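Local coordinates for endo-beta-mannanase (Opitutaceae bacterium TAV5, PDB 7BOB), which hydrolyses beta-1,4-mannosidic linkages as a homotrimeric family 5 exo-mannosidase, probably releasing mannose from the ends of mannan-derived chains, at residues A222-P227 with G233-T238; A181-E184 with L190-S193; Y510-F515 with S577-A582. All blocks are in the same frame, centred on the assembly; numbering follows the deposited sequence.

Overall arrangement
Interactions 1 and 2 belong to the N-terminal eight-stranded barrel and touch each other, their centres about 9 Å apart; the Asp235 carboxylate meets the Arg183 guanidinium between them. Interaction 2 is buried, joining helix 168-183 to strand 191-192 through two isoleucines and an arginine laid over one of them. Interaction 1 lies at the surface, where a loop covers the entry to strand 237-241, combining a salt bridge whose hydrogen bond is weak with apolar contacts to backbone. Interaction 3 stands apart in the C-terminal region, its centre about 40 and 46 Å from those of the other two. It is buried like interaction 2, but mainly aromatic where the barrel contacts mix charge and aliphatic groups.

Interaction 1. Residues A222-P227 with G233-T238; sequences APRMVP and GIDVLT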
loop_
_atom_site.group_PDB
_atom_site.type_symbol
_atom_site.label_atom_id
_atom_site.label_comp_id
_atom_site.label_asym_id
_atom_site.label_seq_id
_atom_site.Cartn_x
_atom_site.Cartn_y
_atom_site.Cartn_z
ATOM N N ALA A 222 -9.680 -17.715 36.426
ATOM C CA ALA A 222 -9.278 -16.516 37.136
ATOM C C ALA A 222 -7.780 -16.424 37.083
ATOM O O ALA A 222 -7.109 -16.956 37.948
ATOM C CB ALA A 222 -9.738 -16.578 38.578
ATOM N N PRO A 223 -7.245 -15.790 36.044
ATOM C CA PRO A 223 -5.795 -15.762 36.004
ATOM C C PRO A 223 -5.150 -14.913 37.072
ATOM O O PRO A 223 -4.329 -15.427 37.819
ATOM C CB PRO A 223 -5.516 -15.116 34.648
ATOM C CG PRO A 223 -6.825 -15.017 33.949
ATOM C CD PRO A 223 -7.843 -14.942 35.017
ATOM N N ARG A 224 -5.570 -13.661 37.167
ATOM C CA ARG A 224 -5.088 -12.711 38.159
ATOM C C ARG A 224 -5.956 -11.489 38.072
ATOM O O ARG A 224 -6.482 -11.199 37.032
ATOM C CB ARG A 224 -3.640 -12.296 37.886
ATOM C CG ARG A 224 -2.950 -11.658 39.081
ATOM C CD ARG A 224 -1.524 -12.077 39.252
ATOM N NE ARG A 224 -1.033 -11.664 40.551
ATOM C CZ ARG A 224 -0.847 -10.412 40.923
ATOM N NH1 ARG A 224 -1.100 -9.423 40.091
ATOM N NH2 ARG A 224 -0.401 -10.158 42.131
ATOM N N MET A 225 -6.042 -10.707 39.120
ATOM C CA MET A 225 -6.817 -9.510 39.036
ATOM C C MET A 225 -5.878 -8.527 38.394
ATOM O O MET A 225 -4.880 -8.204 38.966
ATOM C CB MET A 225 -7.207 -9.053 40.434
ATOM C CG MET A 225 -8.178 -9.992 41.152
ATOM S SD MET A 225 -8.777 -9.503 42.795
ATOM C CE MET A 225 -7.351 -9.859 43.813
ATOM N N VAL A 226 -6.175 -8.071 37.195
ATOM C CA VAL A 226 -5.310 -7.112 36.515
ATOM C C VAL A 226 -6.220 -6.059 35.879
ATOM O O VAL A 226 -7.316 -6.406 35.421
ATOM C CB VAL A 226 -4.407 -7.853 35.515
ATOM C CG1 VAL A 226 -3.986 -6.972 34.380
ATOM C CG2 VAL A 226 -3.183 -8.451 36.216
ATOM N N PRO A 227 -5.855 -4.770 35.858
ATOM C CA PRO A 227 -6.833 -3.766 35.393
ATOM C C PRO A 227 -7.165 -3.867 33.912
ATOM O O PRO A 227 -8.320 -3.650 33.545
ATOM C CB PRO A 227 -6.165 -2.427 35.736
ATOM C CG PRO A 227 -4.735 -2.712 35.847
ATOM C CD PRO A 227 -4.593 -4.149 36.296
ATOM N N GLY A 233 -1.586 -9.915 33.193
ATOM C CA GLY A 233 -0.471 -9.894 34.115
ATOM C C GLY A 233 0.216 -8.558 34.286
ATOM O O GLY A 233 1.232 -8.502 34.985
ATOM N N ILE A 234 -0.302 -7.480 33.691
ATOM C CA ILE A 234 0.319 -6.159 33.775
ATOM C C ILE A 234 -0.427 -5.335 34.821
ATOM O O ILE A 234 -1.635 -5.105 34.690
ATOM C CB ILE A 234 0.310 -5.451 32.411
ATOM C CG1 ILE A 234 1.162 -6.238 31.402
ATOM C CG2 ILE A 234 0.810 -4.017 32.565
ATOM C CD1 ILE A 234 2.626 -6.196 31.720
ATOM N N ASP A 235 0.274 -4.896 35.869
ATOM C CA ASP A 235 -0.390 -4.135 36.923
ATOM C C ASP A 235 -0.449 -2.651 36.618
ATOM O O ASP A 235 -1.386 -1.978 37.047
ATOM C CB ASP A 235 0.319 -4.332 38.283
ATOM C CG ASP A 235 0.453 -5.790 38.658
ATOM O OD1 ASP A 235 -0.564 -6.416 39.026
ATOM O OD2 ASP A 235 1.573 -6.330 38.548
ATOM N N VAL A 236 0.554 -2.114 35.928
ATOM C CA VAL A 236 0.665 -0.678 35.698
ATOM C C VAL A 236 0.840 -0.438 34.202
ATOM O O VAL A 236 1.876 -0.799 33.629
ATOM C CB VAL A 236 1.835 -0.050 36.466
ATOM C CG1 VAL A 236 1.885 1.435 36.171
ATOM C CG2 VAL A 236 1.705 -0.308 37.977
ATOM N N LEU A 237 -0.149 0.192 33.582
ATOM C CA LEU A 237 -0.005 0.631 32.200
ATOM C C LEU A 237 1.038 1.737 32.139
ATOM O O LEU A 237 1.270 2.447 33.125
ATOM C CB LEU A 237 -1.342 1.138 31.671
ATOM C CG LEU A 237 -2.492 0.156 31.869
ATOM C CD1 LEU A 237 -3.789 0.699 31.234
ATOM C CD2 LEU A 237 -2.113 -1.202 31.267
ATOM N N THR A 238 1.690 1.875 30.988
ATOM C CA THR A 238 2.640 2.966 30.809
ATOM C C THR A 238 2.275 3.824 29.593
ATOM O O THR A 238 1.573 3.388 28.677
ATOM C CB THR A 238 4.074 2.445 30.648
ATOM O OG1 THR A 238 4.157 1.698 29.436
ATOM C CG2 THR A 238 4.475 1.560 31.823
#
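The charged part of this contact is a salt bridge in which Arg224 NH1 stands 3.2 Å from Asp235 OD1. As a hydrogen bond it is weak, with an N-H...O angle of 130°. OD1 lies at the edge of the guanidinium and near its plane, but the carboxylate plane is turned 82° against it, so a single nitrogen meets a single oxygen. The stronger partner of Asp235 is Arg183, which pairs with OD2; the Ile191 amide also bonds OD2, so the carboxylate is held through both oxygens.

The apolar part is a set of contacts to backbone. Val226 spreads its two methyls over the chain opposite: CG2 rests 3.7 Å from Gly233 N, while CG1 comes to 3.0 Å from Ile234 O, tight for carbon against oxygen. CG1 lies roughly anti to the Val226 nitrogen (chi1 153°), a torsion that points it at this carbonyl. Pro227 continues the cover, its CG 3.6 Å from Asp235 O. With an alanine here in place of Val226, the backbone of Gly233 and the Ile234 carbonyl would probably lose the two methyls that cover them, opening a gap.

Asp235 and Val236 bond through their backbones to Ile191, where strand 237-241 approaches strand 191-192. The loop thus covers the chain just where these outermost strands close the sheet into a (beta/alpha)8 barrel, the fold of glycoside hydrolase family 5.

Interaction 2. Residues A181-E184 with L190-S193; sequences AIRE and LILS
One face of the Arg183 guanidinium is covered by Ile191, whose CD1 methyl sits 3.6 Å above the plane and over its centre. Ile191 CD1 lies 3.7 Å from both Arg183 CZ and Arg183 NH2, with NE and NH1 of the arginine slightly farther. Ile191 CG1 follows behind, 3.9 Å from Arg183 NH2. The N-H groups have other work: NH1 bonds the carbonyls of Ala189 and Pro187, in the turn leading to the strand, while NH2 bonds Gly233 O besides its pairing with Asp235. Carbonyls on one nitrogen and a carboxylate with a further carbonyl on the other probably fix the rotation of the group and keep it flat over the isoleucine. The chain, extended from CG to NE, carries the guanidinium away from the helix to reach these partners.

Strand 151-154 is linked through helix 168-183 to strand 191-192 in a beta-alpha-beta crossover of the (beta/alpha)8 barrel, the two strands lying parallel and adjacent. The contact spans the last part of this unit, between helix 168-183 and the strand that follows it.

Beside the arginine, Ile182 and Ile191 reach toward each other tip to tip, with Ile182 CG2 3.6 Å from Ile191 CD1. CG2, anti to the Ile182 nitrogen, is the branch that points at the strand. The same CD1 therefore serves two neighbours, aliphatic Ile182 and the guanidinium face of Arg183. Ile182 also packs against Leu153 and Leu99 of the inner strands and against Ala134 and Thr138 of helix 124-141, while Ile191 meets Ile234.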
loop_
_atom_site.group_PDB
_atom_site.type_symbol
_atom_site.label_atom_id
_atom_site.label_comp_id
_atom_site.label_asym_id
_atom_site.label_seq_id
_atom_site.Cartn_x
_atom_site.Cartn_y
_atom_site.Cartn_z
ATOM N N ALA A 181 6.080 -15.987 33.953
ATOM C CA ALA A 181 7.439 -16.391 34.310
ATOM C C ALA A 181 7.999 -15.510 35.414
ATOM O O ALA A 181 8.686 -15.994 36.323
ATOM C CB ALA A 181 8.346 -16.327 33.081
ATOM N N ILE A 182 7.738 -14.204 35.337
ATOM C CA ILE A 182 8.214 -13.305 36.377
ATOM C C ILE A 182 7.567 -13.667 37.707
ATOM O O ILE A 182 8.209 -13.631 38.767
ATOM C CB ILE A 182 7.941 -11.847 35.966
ATOM C CG1 ILE A 182 8.999 -11.371 34.968
ATOM C CG2 ILE A 182 7.881 -10.923 37.184
ATOM C CD1 ILE A 182 8.480 -10.280 34.023
ATOM N N ARG A 183 6.298 -14.068 37.665
ATOM C CA ARG A 183 5.559 -14.375 38.877
ATOM C C ARG A 183 5.859 -15.765 39.420
ATOM O O ARG A 183 5.423 -16.078 40.532
ATOM C CB ARG A 183 4.053 -14.206 38.626
ATOM C CG ARG A 183 3.637 -12.746 38.384
ATOM C CD ARG A 183 2.130 -12.518 38.559
ATOM N NE ARG A 183 1.713 -11.251 37.962
ATOM C CZ ARG A 183 1.936 -10.053 38.496
ATOM N NH1 ARG A 183 2.555 -9.923 39.670
ATOM N NH2 ARG A 183 1.528 -8.971 37.856
ATOM N N GLU A 184 6.578 -16.604 38.672
ATOM C CA GLU A 184 7.100 -17.839 39.247
ATOM C C GLU A 184 8.184 -17.564 40.278
ATOM O O GLU A 184 8.508 -18.452 41.074
ATOM C CB GLU A 184 7.654 -18.754 38.156
ATOM C CG GLU A 184 6.593 -19.528 37.400
ATOM C CD GLU A 184 7.182 -20.316 36.244
ATOM O OE1 GLU A 184 8.379 -20.668 36.332
ATOM O OE2 GLU A 184 6.464 -20.566 35.242
ATOM N N LEU A 190 5.007 -5.853 40.984
ATOM C CA LEU A 190 4.367 -4.934 40.057
ATOM C C LEU A 190 5.105 -5.007 38.721
ATOM O O LEU A 190 6.316 -4.758 38.654
ATOM C CB LEU A 190 4.373 -3.511 40.611
ATOM C CG LEU A 190 3.551 -3.274 41.887
ATOM C CD1 LEU A 190 3.405 -1.790 42.188
ATOM C CD2 LEU A 190 2.188 -3.938 41.785
ATOM N N ILE A 191 4.381 -5.388 37.671
ATOM C CA ILE A 191 4.909 -5.473 36.313
ATOM C C ILE A 191 4.284 -4.359 35.479
ATOM O O ILE A 191 3.064 -4.152 35.507
ATOM C CB ILE A 191 4.647 -6.856 35.694
ATOM C CG1 ILE A 191 5.138 -7.950 36.651
ATOM C CG2 ILE A 191 5.354 -6.993 34.365
ATOM C CD1 ILE A 191 4.778 -9.348 36.215
ATOM N N LEU A 192 5.129 -3.619 34.773
ATOM C CA LEU A 192 4.692 -2.587 33.853
ATOM C C LEU A 192 4.942 -3.081 32.438
ATOM O O LEU A 192 5.841 -3.898 32.202
ATOM C CB LEU A 192 5.434 -1.272 34.086
ATOM C CG LEU A 192 5.580 -0.789 35.533
ATOM C CD1 LEU A 192 6.916 -1.163 36.120
ATOM C CD2 LEU A 192 5.419 0.706 35.568
ATOM N N SER A 193 4.134 -2.581 31.497
ATOM C CA SER A 193 4.262 -3.020 30.111
ATOM C C SER A 193 5.491 -2.427 29.438
ATOM O O SER A 193 6.190 -3.131 28.713
ATOM C CB SER A 193 3.007 -2.643 29.319
ATOM O OG SER A 193 3.071 -1.292 28.900
#

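Interaction 3. Residues Y510-F515 with S577-A582; sequences YEFTCF and SAWYAA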
loop_
_atom_site.group_PDB
_atom_site.type_symbol
_atom_site.label_atom_id
_atom_site.label_comp_id
_atom_site.label_asym_id
_atom_site.label_seq_id
_atom_site.Cartn_x
_atom_site.Cartn_y
_atom_site.Cartn_z
ATOM N N TYR A 510 -19.144 27.586 7.528
ATOM C CA TYR A 510 -18.471 26.299 7.634
ATOM C C TYR A 510 -18.653 25.521 6.346
ATOM O O TYR A 510 -19.699 25.607 5.694
ATOM C CB TYR A 510 -19.023 25.473 8.786
ATOM C CG TYR A 510 -18.610 25.995 10.120
ATOM C CD1 TYR A 510 -17.401 25.603 10.690
ATOM C CD2 TYR A 510 -19.415 26.903 10.811
ATOM C CE1 TYR A 510 -17.007 26.090 11.942
ATOM C CE2 TYR A 510 -19.033 27.393 12.058
ATOM C CZ TYR A 510 -17.830 26.983 12.616
ATOM O OH TYR A 510 -17.438 27.468 13.835
ATOM N N GLU A 511 -17.633 24.755 5.982
ATOM C CA GLU A 511 -17.712 23.866 4.831
ATOM C C GLU A 511 -17.133 22.517 5.217
ATOM O O GLU A 511 -15.979 22.439 5.647
ATOM C CB GLU A 511 -16.970 24.443 3.627
ATOM C CG GLU A 511 -16.966 23.525 2.437
ATOM C CD GLU A 511 -16.112 24.064 1.321
ATOM O OE1 GLU A 511 -16.413 25.178 0.841
ATOM O OE2 GLU A 511 -15.131 23.390 0.942
ATOM N N PHE A 512 -17.934 21.463 5.063
ATOM C CA PHE A 512 -17.529 20.092 5.346
ATOM C C PHE A 512 -17.363 19.331 4.036
ATOM O O PHE A 512 -18.343 19.118 3.315
ATOM C CB PHE A 512 -18.559 19.397 6.233
ATOM C CG PHE A 512 -18.782 20.090 7.532
ATOM C CD1 PHE A 512 -17.846 19.997 8.545
ATOM C CD2 PHE A 512 -19.904 20.867 7.734
ATOM C CE1 PHE A 512 -18.038 20.648 9.753
ATOM C CE2 PHE A 512 -20.096 21.529 8.954
ATOM C CZ PHE A 512 -19.168 21.413 9.953
ATOM N N THR A 513 -16.132 18.893 3.755
ATOM C CA THR A 513 -15.833 18.118 2.558
ATOM C C THR A 513 -15.778 16.618 2.795
ATOM O O THR A 513 -15.736 15.872 1.821
ATOM C CB THR A 513 -14.495 18.561 1.956
ATOM O OG1 THR A 513 -13.442 18.211 2.873
ATOM C CG2 THR A 513 -14.491 20.066 1.697
ATOM N N CYS A 514 -15.771 16.144 4.036
ATOM C CA CYS A 514 -15.660 14.716 4.324
ATOM C C CYS A 514 -16.932 14.197 4.965
ATOM O O CYS A 514 -17.580 14.903 5.750
ATOM C CB CYS A 514 -14.484 14.406 5.250
ATOM S SG CYS A 514 -12.908 15.001 4.667
ATOM N N PHE A 515 -17.251 12.948 4.669
ATOM C CA PHE A 515 -18.467 12.315 5.136
ATOM C C PHE A 515 -18.120 10.886 5.490
ATOM O O PHE A 515 -17.215 10.292 4.895
ATOM C CB PHE A 515 -19.580 12.405 4.062
ATOM C CG PHE A 515 -19.906 13.828 3.685
ATOM C CD1 PHE A 515 -19.233 14.453 2.647
ATOM C CD2 PHE A 515 -20.824 14.564 4.417
ATOM C CE1 PHE A 515 -19.489 15.781 2.330
ATOM C CE2 PHE A 515 -21.088 15.884 4.096
ATOM C CZ PHE A 515 -20.417 16.489 3.044
ATOM N N SER A 577 -13.059 25.320 16.778
ATOM C CA SER A 577 -13.374 25.147 18.183
ATOM C C SER A 577 -14.731 25.775 18.513
ATOM O O SER A 577 -15.530 25.205 19.263
ATOM C CB SER A 577 -12.234 25.742 19.007
ATOM O OG SER A 577 -12.593 25.954 20.345
ATOM N N ALA A 578 -15.035 26.922 17.914
ATOM C CA ALA A 578 -16.352 27.522 18.117
ATOM C C ALA A 578 -17.477 26.596 17.657
ATOM O O ALA A 578 -18.591 26.671 18.187
ATOM C CB ALA A 578 -16.433 28.860 17.379
ATOM N N TRP A 579 -17.198 25.709 16.692
ATOM C CA TRP A 579 -18.203 24.748 16.237
ATOM C C TRP A 579 -18.734 23.902 17.390
ATOM O O TRP A 579 -19.952 23.735 17.539
ATOM C CB TRP A 579 -17.624 23.835 15.152
ATOM C CG TRP A 579 -18.580 22.741 14.779
ATOM C CD1 TRP A 579 -18.658 21.495 15.330
ATOM C CD2 TRP A 579 -19.630 22.811 13.789
ATOM N NE1 TRP A 579 -19.675 20.777 14.734
ATOM C CE2 TRP A 579 -20.289 21.566 13.792
ATOM C CE3 TRP A 579 -20.078 23.813 12.918
ATOM C CZ2 TRP A 579 -21.362 21.287 12.948
ATOM C CZ3 TRP A 579 -21.146 23.538 12.076
ATOM C CH2 TRP A 579 -21.778 22.288 12.102
ATOM N N TYR A 580 -17.830 23.314 18.196
ATOM C CA TYR A 580 -18.290 22.459 19.291
ATOM C C TYR A 580 -19.110 23.251 20.302
ATOM O O TYR A 580 -20.119 22.752 20.823
ATOM C CB TYR A 580 -17.110 21.786 19.995
ATOM C CG TYR A 580 -16.405 20.770 19.148
ATOM C CD1 TYR A 580 -16.828 19.440 19.124
ATOM C CD2 TYR A 580 -15.332 21.136 18.361
ATOM C CE1 TYR A 580 -16.204 18.508 18.334
ATOM C CE2 TYR A 580 -14.699 20.217 17.573
ATOM C CZ TYR A 580 -15.136 18.906 17.568
ATOM O OH TYR A 580 -14.492 18.008 16.777
ATOM N N ALA A 581 -18.677 24.476 20.615
ATOM C CA ALA A 581 -19.397 25.283 21.599
ATOM C C ALA A 581 -20.836 25.533 21.154
ATOM O O ALA A 581 -21.779 25.340 21.928
ATOM C CB ALA A 581 -18.664 26.603 21.844
ATOM N N ALA A 582 -21.026 25.914 19.889
ATOM C CA ALA A 582 -22.375 26.206 19.403
ATOM C C ALA A 582 -23.295 24.990 19.503
ATOM O O ALA A 582 -24.484 25.123 19.825
ATOM C CB ALA A 582 -22.313 26.708 17.965
#
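Trp579 uses its six-membered ring twice, offering an edge to Tyr510 and a face to Phe512, so that three aromatic side chains form a cluster of two successive T-shaped pairs. In the first, CE3 of Trp579 stands 3.6 Å above the Tyr510 ring and over its centre; the planes meet at 69°, with the centroids 4.9 Å apart. The second pair reverses the role of the indole. Here the rim of Phe512 points at the indole face, its CZ 3.5 Å from Trp579 CH2, and the planes are 73° apart.

Tyr510 and Phe512, two residues apart on the strand, both direct their side chains at the helix. The indole edge lies under the Tyr510 face while the Phe512 rim meets the indole face from another side, the two directions being at about a right angle. Trp579 reaches them with CG anti to its own nitrogen (chi1 173°). Although Tyr510 OH comes within 3.4 Å of Trp579 N, the angle is too poor for a hydrogen bond; the hydroxyl bonds instead to Ser575 O, one turn earlier in the helix.

The axes of strand 510-512 and helix 577-582 run nearly perpendicular and approach to 11.7 Å, a spacing filled by these rings. Strand 508-512 pairs antiparallel with strand 501-505 in a two-stranded sheet. Helix 569-583 packs its Tyr580 on helix 406-422, while Trp579 also meets His473 of strand 469-473 and Val558 of helix 558-564.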